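Local coordinates for uncharacterized protein (Pseudomonas aeruginosa PAO1, PDB 4R1D) that probably hydrolyses lipids as a calcium-binding alpha/beta-hydrolase effector of the H2 type VI secretion system, and is held in complex with its inhibitor Tli4, at residues H293-Y298 / E381-Y386; W338-L341 / Q347-K350; K355-P360 / T374-V379; E368-T373 / D406-I411; T450-P455 / R473-I478. All coordinates share one frame; numbering follows the deposited sequence.

Contact 1: residues H293-Y298 / E381-Y386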
# COMPACT_ATOMS: atom_id res chain seq x y z
N HIS A 293 -3.66 -9.67 12.46
CA HIS A 293 -2.71 -9.85 11.37
C HIS A 293 -1.26 -9.60 11.78
O HIS A 293 -0.38 -10.35 11.39
CB HIS A 293 -3.11 -9.00 10.16
CG HIS A 293 -4.49 -9.31 9.67
ND1 HIS A 293 -5.23 -8.44 8.90
CD2 HIS A 293 -5.28 -10.39 9.88
CE1 HIS A 293 -6.41 -8.98 8.64
NE2 HIS A 293 -6.46 -10.16 9.22
N MET A 294 -1.03 -8.57 12.59
CA MET A 294 0.30 -8.25 13.05
C MET A 294 0.84 -9.29 14.04
O MET A 294 2.05 -9.48 14.12
CB MET A 294 0.36 -6.85 13.66
CG MET A 294 0.18 -5.74 12.62
SD MET A 294 0.42 -4.10 13.31
CE MET A 294 2.20 -4.12 13.49
N ARG A 295 -0.04 -9.94 14.77
CA ARG A 295 0.43 -10.95 15.73
C ARG A 295 0.41 -12.38 15.18
O ARG A 295 1.14 -13.24 15.70
CB ARG A 295 -0.37 -10.87 17.05
CG ARG A 295 -0.16 -9.58 17.85
CD ARG A 295 1.29 -9.39 18.21
NE ARG A 295 1.82 -10.53 18.95
CZ ARG A 295 1.75 -10.65 20.28
NH1 ARG A 295 1.19 -9.70 21.01
NH2 ARG A 295 2.26 -11.72 20.88
N CYS A 296 -0.37 -12.64 14.14
CA CYS A 296 -0.57 -14.02 13.66
C CYS A 296 -0.31 -14.26 12.18
O CYS A 296 -0.32 -15.41 11.74
CB CYS A 296 -2.00 -14.50 13.93
SG CYS A 296 -2.59 -14.31 15.62
N GLY A 297 -0.15 -13.19 11.40
CA GLY A 297 -0.16 -13.30 9.95
C GLY A 297 -1.57 -13.26 9.40
O GLY A 297 -2.54 -13.39 10.14
N TYR A 298 -1.71 -13.06 8.09
CA TYR A 298 -3.01 -13.19 7.46
C TYR A 298 -3.41 -14.66 7.39
O TYR A 298 -2.55 -15.54 7.36
CB TYR A 298 -3.00 -12.59 6.05
CG TYR A 298 -3.03 -11.09 6.06
CD1 TYR A 298 -1.93 -10.34 6.48
CD2 TYR A 298 -4.18 -10.41 5.67
CE1 TYR A 298 -1.98 -8.96 6.49
CE2 TYR A 298 -4.23 -9.04 5.70
CZ TYR A 298 -3.14 -8.32 6.10
OH TYR A 298 -3.22 -6.94 6.13
N GLU A 381 8.07 -7.22 22.49
CA GLU A 381 9.51 -7.18 22.39
C GLU A 381 10.04 -8.25 21.44
O GLU A 381 10.99 -8.02 20.69
CB GLU A 381 10.13 -7.35 23.79
CG GLU A 381 11.57 -6.89 23.87
CD GLU A 381 11.72 -5.41 23.54
OE1 GLU A 381 11.27 -4.58 24.35
OE2 GLU A 381 12.27 -5.09 22.46
N GLN A 382 9.42 -9.43 21.46
CA GLN A 382 9.87 -10.52 20.61
C GLN A 382 9.83 -10.14 19.13
O GLN A 382 10.48 -10.78 18.32
CB GLN A 382 9.02 -11.77 20.83
CG GLN A 382 7.54 -11.57 20.50
CD GLN A 382 6.82 -12.87 20.26
OE1 GLN A 382 6.51 -13.61 21.20
NE2 GLN A 382 6.54 -13.17 18.99
N ASN A 383 9.04 -9.12 18.80
CA ASN A 383 8.83 -8.75 17.39
C ASN A 383 9.53 -7.45 16.98
O ASN A 383 9.36 -6.99 15.85
CB ASN A 383 7.33 -8.68 17.06
CG ASN A 383 6.68 -10.06 17.00
OD1 ASN A 383 7.37 -11.09 17.01
ND2 ASN A 383 5.35 -10.09 16.91
N SER A 384 10.29 -6.87 17.90
CA SER A 384 11.04 -5.64 17.62
C SER A 384 12.02 -5.84 16.46
O SER A 384 12.29 -4.91 15.70
CB SER A 384 11.82 -5.18 18.85
OG SER A 384 10.96 -5.03 19.97
N GLN A 385 12.53 -7.07 16.34
CA GLN A 385 13.54 -7.41 15.34
C GLN A 385 13.01 -7.17 13.93
O GLN A 385 13.78 -6.99 12.99
CB GLN A 385 13.94 -8.88 15.47
CG GLN A 385 12.76 -9.84 15.40
CD GLN A 385 13.18 -11.30 15.54
OE1 GLN A 385 14.17 -11.73 14.96
NE2 GLN A 385 12.42 -12.05 16.33
N TYR A 386 11.69 -7.17 13.79
CA TYR A 386 11.07 -7.03 12.47
C TYR A 386 10.86 -5.57 12.04
O TYR A 386 10.57 -5.30 10.87
CB TYR A 386 9.76 -7.80 12.43
CG TYR A 386 9.94 -9.29 12.65
CD1 TYR A 386 10.61 -10.07 11.72
CD2 TYR A 386 9.45 -9.91 13.79
CE1 TYR A 386 10.78 -11.42 11.90
CE2 TYR A 386 9.61 -11.28 13.99
CZ TYR A 386 10.28 -12.03 13.04
OH TYR A 386 10.46 -13.39 13.20
O HOH W 1 4.05 -7.59 16.09
O HOH W 2 3.33 -12.47 17.44
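Arg-295 and Asn-383 meet with their flat groups nearly perpendicular, the guanidinium and amide planes lying 89° apart. NE of Arg-295 comes no closer than 4.1 Å to ND2 of Asn-383, too long for a direct bond, and both atoms are donors. Water resolves the mismatch. One molecule, in the guanidinium plane at its edge, accepts from Arg-295 NE at 2.9 Å. It also accepts from Asn-383 ND2 at 3.2 Å. The same water lies 2.9 Å from the carbonyl O of Arg-295. A second water accepts from Asn-383 ND2 at 2.9 Å and makes a weak bond to the carbonyl O of Met-294. Asn-383 ND2 thus donates to two waters, which link it to backbone carbonyls in the last turn of helix 289-296.

Gln-382 restrains the rotation of this amide: its NE2 donates to Asn-383 OD1 at 3.0 Å with an N-H...O angle of 172°, approaching from above the carbonyl plane. The Arg-295 chain is bent at chi2 and chi3, which turns its guanidinium to partners beyond the contact. There NH1 bonds to the carbonyl O of Trp-375 and NH2 forms a salt bridge with Asp-461, whose other oxygen accepts from Gln-382 NE2.

The helix 289-296 stops just beyond, at Gly-297, which has a positive phi. The loop 381-386, between helices 365-370 and 400-421, faces the C-terminal end of that helix across bridging water, while helix 310-317 packs on both segments, touching Met-294 through Thr-314 and Val-317 and Asn-383 through Ala-310.

Contact 2: residues W338-L341 / Q347-K350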
# COMPACT_ATOMS: atom_id res chain seq x y z
N TRP A 338 -11.73 -4.14 23.20
CA TRP A 338 -11.86 -5.12 22.13
C TRP A 338 -10.79 -6.20 22.22
O TRP A 338 -10.82 -7.17 21.48
CB TRP A 338 -11.82 -4.43 20.77
CG TRP A 338 -10.65 -3.50 20.55
CD1 TRP A 338 -10.63 -2.15 20.75
CD2 TRP A 338 -9.35 -3.85 20.07
NE1 TRP A 338 -9.40 -1.64 20.41
CE2 TRP A 338 -8.59 -2.66 20.01
CE3 TRP A 338 -8.74 -5.05 19.69
CZ2 TRP A 338 -7.26 -2.64 19.57
CZ3 TRP A 338 -7.42 -5.03 19.27
CH2 TRP A 338 -6.70 -3.83 19.21
N LEU A 339 -9.84 -6.03 23.13
CA LEU A 339 -8.76 -6.99 23.26
C LEU A 339 -8.90 -7.61 24.63
O LEU A 339 -8.72 -6.92 25.64
CB LEU A 339 -7.40 -6.31 23.14
CG LEU A 339 -6.17 -7.18 23.41
CD1 LEU A 339 -6.05 -8.31 22.39
CD2 LEU A 339 -4.88 -6.36 23.42
N PHE A 340 -9.21 -8.89 24.67
CA PHE A 340 -9.58 -9.55 25.92
C PHE A 340 -8.62 -10.67 26.30
O PHE A 340 -8.33 -11.56 25.50
CB PHE A 340 -11.00 -10.12 25.83
CG PHE A 340 -12.03 -9.12 25.42
CD1 PHE A 340 -12.61 -8.28 26.35
CD2 PHE A 340 -12.42 -9.01 24.09
CE1 PHE A 340 -13.57 -7.36 25.98
CE2 PHE A 340 -13.37 -8.09 23.70
CZ PHE A 340 -13.96 -7.26 24.65
N LEU A 341 -8.14 -10.64 27.54
CA LEU A 341 -7.31 -11.70 28.06
C LEU A 341 -8.18 -12.56 28.98
O LEU A 341 -8.63 -12.09 30.02
CB LEU A 341 -6.14 -11.11 28.85
CG LEU A 341 -4.86 -10.70 28.11
CD1 LEU A 341 -5.11 -10.15 26.71
CD2 LEU A 341 -4.04 -9.72 28.95
N GLN A 347 -13.47 -16.64 30.75
CA GLN A 347 -13.74 -15.50 31.62
C GLN A 347 -12.58 -14.53 31.60
O GLN A 347 -11.41 -14.94 31.67
CB GLN A 347 -14.02 -15.96 33.05
CG GLN A 347 -15.26 -16.84 33.17
CD GLN A 347 -16.47 -16.23 32.49
OE1 GLN A 347 -17.06 -16.84 31.59
NE2 GLN A 347 -16.84 -15.02 32.90
N VAL A 348 -12.90 -13.25 31.51
CA VAL A 348 -11.89 -12.21 31.43
C VAL A 348 -11.10 -12.16 32.73
O VAL A 348 -11.68 -12.17 33.82
CB VAL A 348 -12.51 -10.83 31.17
CG1 VAL A 348 -11.44 -9.76 31.21
CG2 VAL A 348 -13.24 -10.83 29.83
N LEU A 349 -9.78 -12.12 32.60
CA LEU A 349 -8.85 -12.15 33.72
C LEU A 349 -8.79 -10.81 34.44
O LEU A 349 -9.30 -9.81 33.94
CB LEU A 349 -7.46 -12.54 33.22
CG LEU A 349 -7.36 -13.96 32.67
CD1 LEU A 349 -6.00 -14.21 32.01
CD2 LEU A 349 -7.63 -14.97 33.78
N LYS A 350 -8.18 -10.78 35.62
CA LYS A 350 -8.04 -9.55 36.40
C LYS A 350 -6.58 -9.11 36.42
O LYS A 350 -5.69 -9.96 36.46
CB LYS A 350 -8.51 -9.77 37.84
CG LYS A 350 -9.95 -9.39 38.12
CD LYS A 350 -10.90 -9.91 37.07
CE LYS A 350 -12.35 -9.69 37.48
NZ LYS A 350 -12.75 -10.60 38.59
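Leu-349 N donates to the carbonyl O of Leu-341 at 2.8 Å, with a nearly linear N-H...O angle of 176° and the donor in the carbonyl plane. Beside that bond, CA of Val-348 approaches the same oxygen at 3.6 Å in a CA-H...O contact bent to 138° at the hydrogen. The Leu-349 side chain adds an apolar wall, its CB lying 3.4 Å from Leu-341 O.

This pairing closes a short connection: strand 339-342 runs out, the chain loops round, and residues 347-350 pass across the end of the strand, roughly perpendicular to it, without forming a regular strand themselves. The strand belongs to a four-stranded mixed sheet, between 358-359 and 443-446. Where the strand begins, Trp-338 just before it and Leu-339 both face Tyr-359, a classic beta bulge in the antiparallel pairing with 358-359.

The apolar contacts fall into two looser pairs. CG2 of Val-348, set anti to the carbonyl carbon of its own residue, approaches CD1 of the Phe-340 ring obliquely at 4.4 Å. Leu-349 puts CD1 4.4 Å from CB of Leu-341, whereas the end of the Leu-341 side chain leads away from this loop to Trp-445, Arg-357 and Tyr-359. Leu-349 also touches Pro-449, and the side-chain carboxylate of Asp-343 accepts from the backbone N of Gln-347 inside the connection.

Contact 3: residues K355-P360 / T374-V379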
# COMPACT_ATOMS: atom_id res chain seq x y z
N LYS A 355 -8.76 -5.25 38.10
CA LYS A 355 -9.62 -4.77 37.02
C LYS A 355 -9.57 -5.71 35.81
O LYS A 355 -8.55 -6.36 35.57
CB LYS A 355 -9.22 -3.35 36.61
CG LYS A 355 -9.15 -2.39 37.80
CD LYS A 355 -10.46 -2.41 38.60
CE LYS A 355 -10.35 -1.59 39.89
NZ LYS A 355 -11.57 -1.72 40.75
N PRO A 356 -10.67 -5.79 35.06
CA PRO A 356 -10.72 -6.74 33.93
C PRO A 356 -9.60 -6.45 32.93
O PRO A 356 -9.35 -5.29 32.61
CB PRO A 356 -12.07 -6.46 33.30
CG PRO A 356 -12.91 -5.91 34.42
CD PRO A 356 -11.95 -5.09 35.24
N ARG A 357 -8.96 -7.49 32.44
CA ARG A 357 -7.92 -7.35 31.42
C ARG A 357 -8.60 -7.31 30.05
O ARG A 357 -8.51 -8.26 29.26
CB ARG A 357 -6.91 -8.48 31.55
CG ARG A 357 -6.32 -8.55 32.96
CD ARG A 357 -5.05 -9.37 33.03
NE ARG A 357 -3.93 -8.75 32.32
CZ ARG A 357 -2.71 -9.27 32.25
NH1 ARG A 357 -2.44 -10.42 32.85
NH2 ARG A 357 -1.75 -8.65 31.58
N ALA A 358 -9.28 -6.20 29.83
CA ALA A 358 -10.04 -5.90 28.62
C ALA A 358 -9.55 -4.54 28.15
O ALA A 358 -9.78 -3.52 28.81
CB ALA A 358 -11.52 -5.83 28.97
N TYR A 359 -8.85 -4.51 27.02
CA TYR A 359 -8.14 -3.31 26.58
C TYR A 359 -8.75 -2.73 25.31
O TYR A 359 -9.28 -3.48 24.49
CB TYR A 359 -6.67 -3.67 26.36
CG TYR A 359 -6.02 -4.30 27.57
CD1 TYR A 359 -6.06 -5.67 27.77
CD2 TYR A 359 -5.39 -3.52 28.53
CE1 TYR A 359 -5.48 -6.26 28.91
CE2 TYR A 359 -4.80 -4.10 29.66
CZ TYR A 359 -4.85 -5.47 29.84
OH TYR A 359 -4.28 -6.04 30.96
N PRO A 360 -8.71 -1.40 25.15
CA PRO A 360 -8.19 -0.43 26.13
C PRO A 360 -9.04 -0.40 27.39
O PRO A 360 -10.26 -0.61 27.33
CB PRO A 360 -8.35 0.93 25.42
CG PRO A 360 -8.52 0.60 23.97
CD PRO A 360 -9.19 -0.73 23.92
N THR A 374 4.85 -5.36 26.10
CA THR A 374 4.63 -6.63 26.79
C THR A 374 4.03 -7.65 25.83
O THR A 374 3.68 -7.32 24.69
CB THR A 374 3.70 -6.49 28.02
OG1 THR A 374 2.36 -6.26 27.58
CG2 THR A 374 4.14 -5.34 28.90
N TRP A 375 3.89 -8.89 26.28
CA TRP A 375 3.42 -9.97 25.42
C TRP A 375 2.10 -9.69 24.68
O TRP A 375 1.87 -10.27 23.62
CB TRP A 375 3.29 -11.28 26.20
CG TRP A 375 2.15 -11.31 27.16
CD1 TRP A 375 2.14 -10.86 28.45
CD2 TRP A 375 0.83 -11.81 26.90
NE1 TRP A 375 0.90 -11.05 29.01
CE2 TRP A 375 0.08 -11.64 28.09
CE3 TRP A 375 0.20 -12.39 25.79
CZ2 TRP A 375 -1.26 -12.02 28.19
CZ3 TRP A 375 -1.12 -12.79 25.90
CH2 TRP A 375 -1.84 -12.59 27.08
N TYR A 376 1.23 -8.84 25.22
CA TYR A 376 -0.06 -8.62 24.58
C TYR A 376 -0.08 -7.35 23.74
O TYR A 376 -1.12 -6.99 23.20
CB TYR A 376 -1.24 -8.66 25.59
CG TYR A 376 -1.26 -7.54 26.61
CD1 TYR A 376 -1.90 -6.34 26.35
CD2 TYR A 376 -0.63 -7.69 27.85
CE1 TYR A 376 -1.93 -5.30 27.29
CE2 TYR A 376 -0.64 -6.67 28.78
CZ TYR A 376 -1.29 -5.48 28.51
OH TYR A 376 -1.30 -4.48 29.44
N GLY A 377 1.07 -6.70 23.62
CA GLY A 377 1.16 -5.47 22.84
C GLY A 377 1.10 -5.75 21.36
O GLY A 377 1.23 -6.89 20.94
N LEU A 378 0.91 -4.70 20.56
CA LEU A 378 0.81 -4.86 19.11
C LEU A 378 2.12 -5.37 18.52
O LEU A 378 2.13 -6.24 17.64
CB LEU A 378 0.46 -3.53 18.48
CG LEU A 378 0.17 -3.59 16.98
CD1 LEU A 378 -1.09 -4.41 16.73
CD2 LEU A 378 0.00 -2.17 16.45
N VAL A 379 3.22 -4.79 18.99
CA VAL A 379 4.55 -5.26 18.66
C VAL A 379 5.32 -5.59 19.94
O VAL A 379 6.09 -4.77 20.44
CB VAL A 379 5.33 -4.24 17.82
CG1 VAL A 379 6.66 -4.84 17.35
CG2 VAL A 379 4.50 -3.81 16.64
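Tyr-359 and Tyr-376 form the aromatic part of the contact, an offset stack with ring centroids 4.6 Å apart and planes inclined by 28°. CE1 of Tyr-376 sits over the centre of the Tyr-359 ring, 3.8 Å above its plane. The side chains cross at about a right angle, and the Tyr-376 hydroxyl projects past the rim of the Tyr-359 ring, with OH 3.5 Å from CE2 of Tyr-359. CG of Tyr-376 stands between the backbone N and the carbonyl carbon, directing the ring from the type I turn 374-377 toward residues 355-360.

The polar interactions centre on Arg-357. Its NE donates to the Tyr-359 hydroxyl at 3.1 Å, with an angle of 175° and the oxygen in the guanidinium plane; this straight bond ties the stacked tyrosine to the arginine two residues earlier. NH2 forms a salt bridge with Glu-453, which also accepts from Trp-375 NE1, so a single carboxylate oxygen joins both segments.

Cation and ring meet without stacking. NH2 of Arg-357 is 3.6 Å from CE2 of Tyr-376, but the guanidinium and ring planes are 85° apart and the ring carbon lies at the guanidinium edge.

The contact lies between the outer strand 358-359 of the mixed sheet and the loop leaving helix 365-370. Ile-369 of that helix packs on Tyr-359, Leu-341 of strand 339-342 touches both Tyr-359 and Trp-375, and Trp-445 of strand 443-446 meets Trp-375 edge-to-face.

Contact 4: residues E368-T373 / D406-I411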
# COMPACT_ATOMS: atom_id res chain seq x y z
N GLU A 368 -1.96 1.96 25.55
CA GLU A 368 -2.30 0.71 26.20
C GLU A 368 -1.97 -0.54 25.39
O GLU A 368 -1.66 -1.59 25.94
CB GLU A 368 -3.77 0.69 26.59
CG GLU A 368 -4.16 1.79 27.56
CD GLU A 368 -5.56 1.59 28.07
OE1 GLU A 368 -5.84 0.48 28.57
OE2 GLU A 368 -6.39 2.51 27.95
N ILE A 369 -2.04 -0.42 24.07
CA ILE A 369 -1.87 -1.58 23.20
C ILE A 369 -0.77 -1.37 22.16
O ILE A 369 0.19 -2.13 22.10
CB ILE A 369 -3.18 -1.92 22.48
CG1 ILE A 369 -4.29 -2.20 23.50
CG2 ILE A 369 -3.01 -3.13 21.58
CD1 ILE A 369 -5.69 -2.35 22.90
N TYR A 370 -0.89 -0.31 21.36
CA TYR A 370 -0.02 -0.17 20.18
C TYR A 370 1.46 0.03 20.50
O TYR A 370 2.31 -0.54 19.83
CB TYR A 370 -0.52 0.93 19.22
CG TYR A 370 -1.98 0.80 18.86
CD1 TYR A 370 -2.62 -0.43 18.92
CD2 TYR A 370 -2.72 1.92 18.47
CE1 TYR A 370 -3.97 -0.55 18.61
CE2 TYR A 370 -4.06 1.81 18.16
CZ TYR A 370 -4.68 0.57 18.24
OH TYR A 370 -6.02 0.46 17.93
N LYS A 371 1.76 0.84 21.52
CA LYS A 371 3.15 1.05 21.94
C LYS A 371 3.57 0.12 23.08
O LYS A 371 4.76 0.05 23.42
CB LYS A 371 3.37 2.52 22.33
CG LYS A 371 3.25 3.48 21.14
CD LYS A 371 3.86 4.85 21.43
CE LYS A 371 2.85 5.77 22.06
NZ LYS A 371 3.38 7.15 22.27
N ASN A 372 2.62 -0.59 23.66
CA ASN A 372 2.92 -1.56 24.72
C ASN A 372 3.85 -2.67 24.23
O ASN A 372 3.57 -3.31 23.21
CB ASN A 372 1.62 -2.15 25.27
CG ASN A 372 1.85 -3.08 26.45
OD1 ASN A 372 2.33 -4.20 26.29
ND2 ASN A 372 1.47 -2.62 27.64
N THR A 373 4.95 -2.90 24.93
CA THR A 373 5.93 -3.89 24.49
C THR A 373 5.84 -5.22 25.22
O THR A 373 6.67 -6.11 24.99
CB THR A 373 7.38 -3.36 24.59
OG1 THR A 373 7.69 -3.03 25.96
CG2 THR A 373 7.56 -2.12 23.72
N ASP A 406 6.76 7.19 17.08
CA ASP A 406 6.38 8.45 16.45
C ASP A 406 5.26 8.22 15.42
O ASP A 406 4.37 9.05 15.27
CB ASP A 406 7.58 9.14 15.79
CG ASP A 406 8.29 10.10 16.74
OD1 ASP A 406 7.75 10.30 17.84
OD2 ASP A 406 9.34 10.68 16.37
N LEU A 407 5.31 7.08 14.72
CA LEU A 407 4.28 6.78 13.73
C LEU A 407 2.95 6.56 14.44
O LEU A 407 1.91 7.01 13.97
CB LEU A 407 4.63 5.55 12.87
CG LEU A 407 5.61 5.70 11.70
CD1 LEU A 407 5.71 4.40 10.92
CD2 LEU A 407 5.19 6.82 10.77
N ILE A 408 2.98 5.88 15.58
CA ILE A 408 1.75 5.69 16.35
C ILE A 408 1.18 7.05 16.81
O ILE A 408 -0.02 7.28 16.75
CB ILE A 408 1.96 4.75 17.58
CG1 ILE A 408 2.34 3.34 17.11
CG2 ILE A 408 0.68 4.68 18.44
CD1 ILE A 408 1.25 2.64 16.29
N ASP A 409 2.05 7.95 17.25
CA ASP A 409 1.57 9.26 17.69
C ASP A 409 0.95 10.03 16.51
O ASP A 409 -0.08 10.71 16.66
CB ASP A 409 2.70 10.05 18.37
CG ASP A 409 3.09 9.45 19.72
OD1 ASP A 409 2.35 8.58 20.21
OD2 ASP A 409 4.13 9.85 20.29
N SER A 410 1.56 9.89 15.34
CA SER A 410 1.00 10.45 14.11
C SER A 410 -0.40 9.94 13.80
O SER A 410 -1.30 10.73 13.52
CB SER A 410 1.91 10.18 12.91
OG SER A 410 2.77 11.28 12.69
N ILE A 411 -0.60 8.62 13.82
CA ILE A 411 -1.94 8.09 13.55
C ILE A 411 -2.95 8.55 14.61
O ILE A 411 -4.09 8.85 14.26
CB ILE A 411 -1.99 6.53 13.37
CG1 ILE A 411 -2.01 5.81 14.72
CG2 ILE A 411 -0.88 6.04 12.44
CD1 ILE A 411 -2.49 4.37 14.63
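Lys-371 and Asp-409 form the salt bridge that closes this contact, with NZ donating to OD1 at 2.7 Å. The carboxylate uses the syn lone pair of OD1, on the side of its other oxygen, and OD2 remains farther from NZ at 3.4 Å. The bend of the Lys-371 chain at chi3 (-89°) turns NZ to OD1; the two side chains cross at about a right angle. NZ has a second anionic partner in Glu-367, one turn earlier along the chain, so two carboxylates share the charge, an arrangement that would be expected to favour the protonated amine.

Other polar groups are satisfied outward. The Tyr-370 hydroxyl is bonded to the carbonyl O of Pro-328. Asp-406, whose CB points away from 368-373, is held by the other protein chain of the complex: OD1 accepts from the backbone N of Ser-90 of that chain, and OD2 from its Lys-91 N and Thr-92 OG1.

Beside the salt bridge Ile-408 makes the apolar part of the contact. Its CD1 reaches CB of Tyr-370 at 3.8 Å, and its CG2 lies 3.9 Å from CG of Lys-371. That same CG2 approaches the Tyr-370 ring near its plane, at the edge. The Lys-371 and Ile-408 side chains run antiparallel, lysine CG alongside the isoleucine branch.

This is helix-helix packing in which the end of helix 365-370, with its wider pi-type turn at 368-370, lies against the long helix 400-421, whose Asp-406 also contacts the partner chain.

Contact 5: residues T450-P455 / R473-I478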
# COMPACT_ATOMS: atom_id res chain seq x y z
N THR A 450 0.32 -16.27 33.35
CA THR A 450 1.24 -16.28 34.48
C THR A 450 2.71 -16.51 34.09
O THR A 450 3.57 -15.71 34.44
CB THR A 450 0.83 -17.31 35.56
OG1 THR A 450 -0.52 -17.04 35.99
CG2 THR A 450 1.77 -17.23 36.74
N PRO A 451 2.99 -17.60 33.36
CA PRO A 451 4.39 -17.87 33.02
C PRO A 451 5.00 -16.81 32.10
O PRO A 451 6.22 -16.68 32.04
CB PRO A 451 4.31 -19.22 32.29
CG PRO A 451 3.02 -19.83 32.75
CD PRO A 451 2.09 -18.68 32.93
N LEU A 452 4.15 -16.08 31.39
CA LEU A 452 4.66 -15.06 30.48
C LEU A 452 5.03 -13.79 31.25
O LEU A 452 5.83 -12.99 30.79
CB LEU A 452 3.62 -14.71 29.42
CG LEU A 452 3.36 -15.67 28.26
CD1 LEU A 452 2.91 -17.04 28.73
CD2 LEU A 452 2.29 -15.06 27.35
N GLU A 453 4.44 -13.63 32.43
CA GLU A 453 4.52 -12.37 33.15
C GLU A 453 5.35 -12.39 34.43
O GLU A 453 5.37 -11.41 35.18
CB GLU A 453 3.11 -11.87 33.45
CG GLU A 453 2.29 -11.66 32.19
CD GLU A 453 0.99 -10.93 32.44
OE1 GLU A 453 0.37 -11.18 33.50
OE2 GLU A 453 0.60 -10.11 31.59
N THR A 454 6.03 -13.49 34.71
CA THR A 454 6.96 -13.49 35.83
C THR A 454 8.18 -12.66 35.44
O THR A 454 8.54 -12.60 34.26
CB THR A 454 7.40 -14.91 36.22
OG1 THR A 454 8.04 -15.52 35.09
CG2 THR A 454 6.20 -15.73 36.63
N PRO A 455 8.82 -12.00 36.41
CA PRO A 455 10.01 -11.19 36.15
C PRO A 455 11.00 -11.92 35.26
O PRO A 455 11.23 -13.12 35.44
CB PRO A 455 10.61 -10.97 37.54
CG PRO A 455 9.65 -11.62 38.53
CD PRO A 455 8.37 -11.85 37.80
N ARG A 473 2.54 -25.50 27.89
CA ARG A 473 1.12 -25.73 27.52
C ARG A 473 0.08 -24.98 28.38
O ARG A 473 0.40 -24.47 29.45
CB ARG A 473 0.79 -27.23 27.58
CG ARG A 473 0.88 -27.82 28.98
CD ARG A 473 1.12 -29.34 28.95
NE ARG A 473 -0.12 -30.11 29.00
CZ ARG A 473 -0.23 -31.36 28.57
NH1 ARG A 473 0.82 -32.00 28.08
NH2 ARG A 473 -1.40 -31.98 28.64
N GLY A 474 -1.18 -24.94 27.92
CA GLY A 474 -2.22 -24.13 28.54
C GLY A 474 -2.01 -22.61 28.49
O GLY A 474 -2.66 -21.85 29.23
N LEU A 475 -1.12 -22.18 27.61
CA LEU A 475 -0.73 -20.77 27.54
C LEU A 475 -1.61 -19.95 26.59
O LEU A 475 -2.39 -20.51 25.82
CB LEU A 475 0.74 -20.67 27.16
CG LEU A 475 1.69 -21.47 28.04
CD1 LEU A 475 3.10 -21.31 27.54
CD2 LEU A 475 1.55 -21.02 29.49
N PRO A 476 -1.49 -18.61 26.65
CA PRO A 476 -2.38 -17.76 25.86
C PRO A 476 -2.37 -18.09 24.37
O PRO A 476 -1.30 -18.26 23.76
CB PRO A 476 -1.84 -16.34 26.10
CG PRO A 476 -1.27 -16.43 27.51
CD PRO A 476 -0.62 -17.80 27.53
N THR A 477 -3.57 -18.16 23.81
CA THR A 477 -3.77 -18.49 22.41
C THR A 477 -4.88 -17.63 21.85
O THR A 477 -5.96 -17.51 22.43
CB THR A 477 -4.17 -19.97 22.25
OG1 THR A 477 -3.12 -20.81 22.76
CG2 THR A 477 -4.43 -20.30 20.78
N ILE A 478 -4.63 -17.02 20.70
CA ILE A 478 -5.69 -16.25 20.06
C ILE A 478 -6.77 -17.19 19.54
O ILE A 478 -6.48 -18.12 18.78
CB ILE A 478 -5.15 -15.32 18.97
CG1 ILE A 478 -4.48 -14.11 19.64
CG2 ILE A 478 -6.27 -14.88 18.04
CD1 ILE A 478 -3.73 -13.16 18.70
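Leu-452 and Leu-475 bury the most surface here, 51 and 44 Å², followed by Pro-476 with 34 Å²; no hydrogen bond crosses between the segments. The end of Leu-452 points at the CG-CD edge of the Pro-476 ring. Both methyls touch that edge, CD1 3.8 Å from Pro-476 CD and CD2 3.8 Å from Pro-476 CG.

Leu-475 turns to the other proline. With CG anti to the carbonyl carbon (chi1 -54°), it brings CD2 to 3.8 Å from CG of Pro-451, the two side chains crossing at an oblique angle. The same methyl lies 4.3 Å from CD1 of Leu-452, so the leucines also meet directly. Each leucine thus rests on the proline of the other segment.

Trp-375 packs on both Leu-452 and Pro-476, and Trp-445 of strand 443-446 also packs on Pro-476. Asn-468 accepts from the backbone N of Leu-475.

This is apolar packing of a short, weakly bonded helix, 450-453, on the chain entering strand 477-479, an outermost strand of the four-stranded mixed sheet.

In the fold
All five contacts lie on the same side of the chain's centre, away from the calcium site. Contacts 2 and 3, with centres about 8 Å apart, are in series and share adjacent strands 339-342 and 358-359; contact 5 joins the same mixed sheet through strand 477-479. Contact 1 encloses contacts 2 and 3 along the chain and crosses contact 4, as contact 3 does, while contact 5 follows last. The loop after helix 365-370 links contacts 1, 3 and 4, whose centres are about 13 to 15 Å apart. This connects the small sheet to helices 289-296 and 400-421, the latter reaching the partner chain at contact 4.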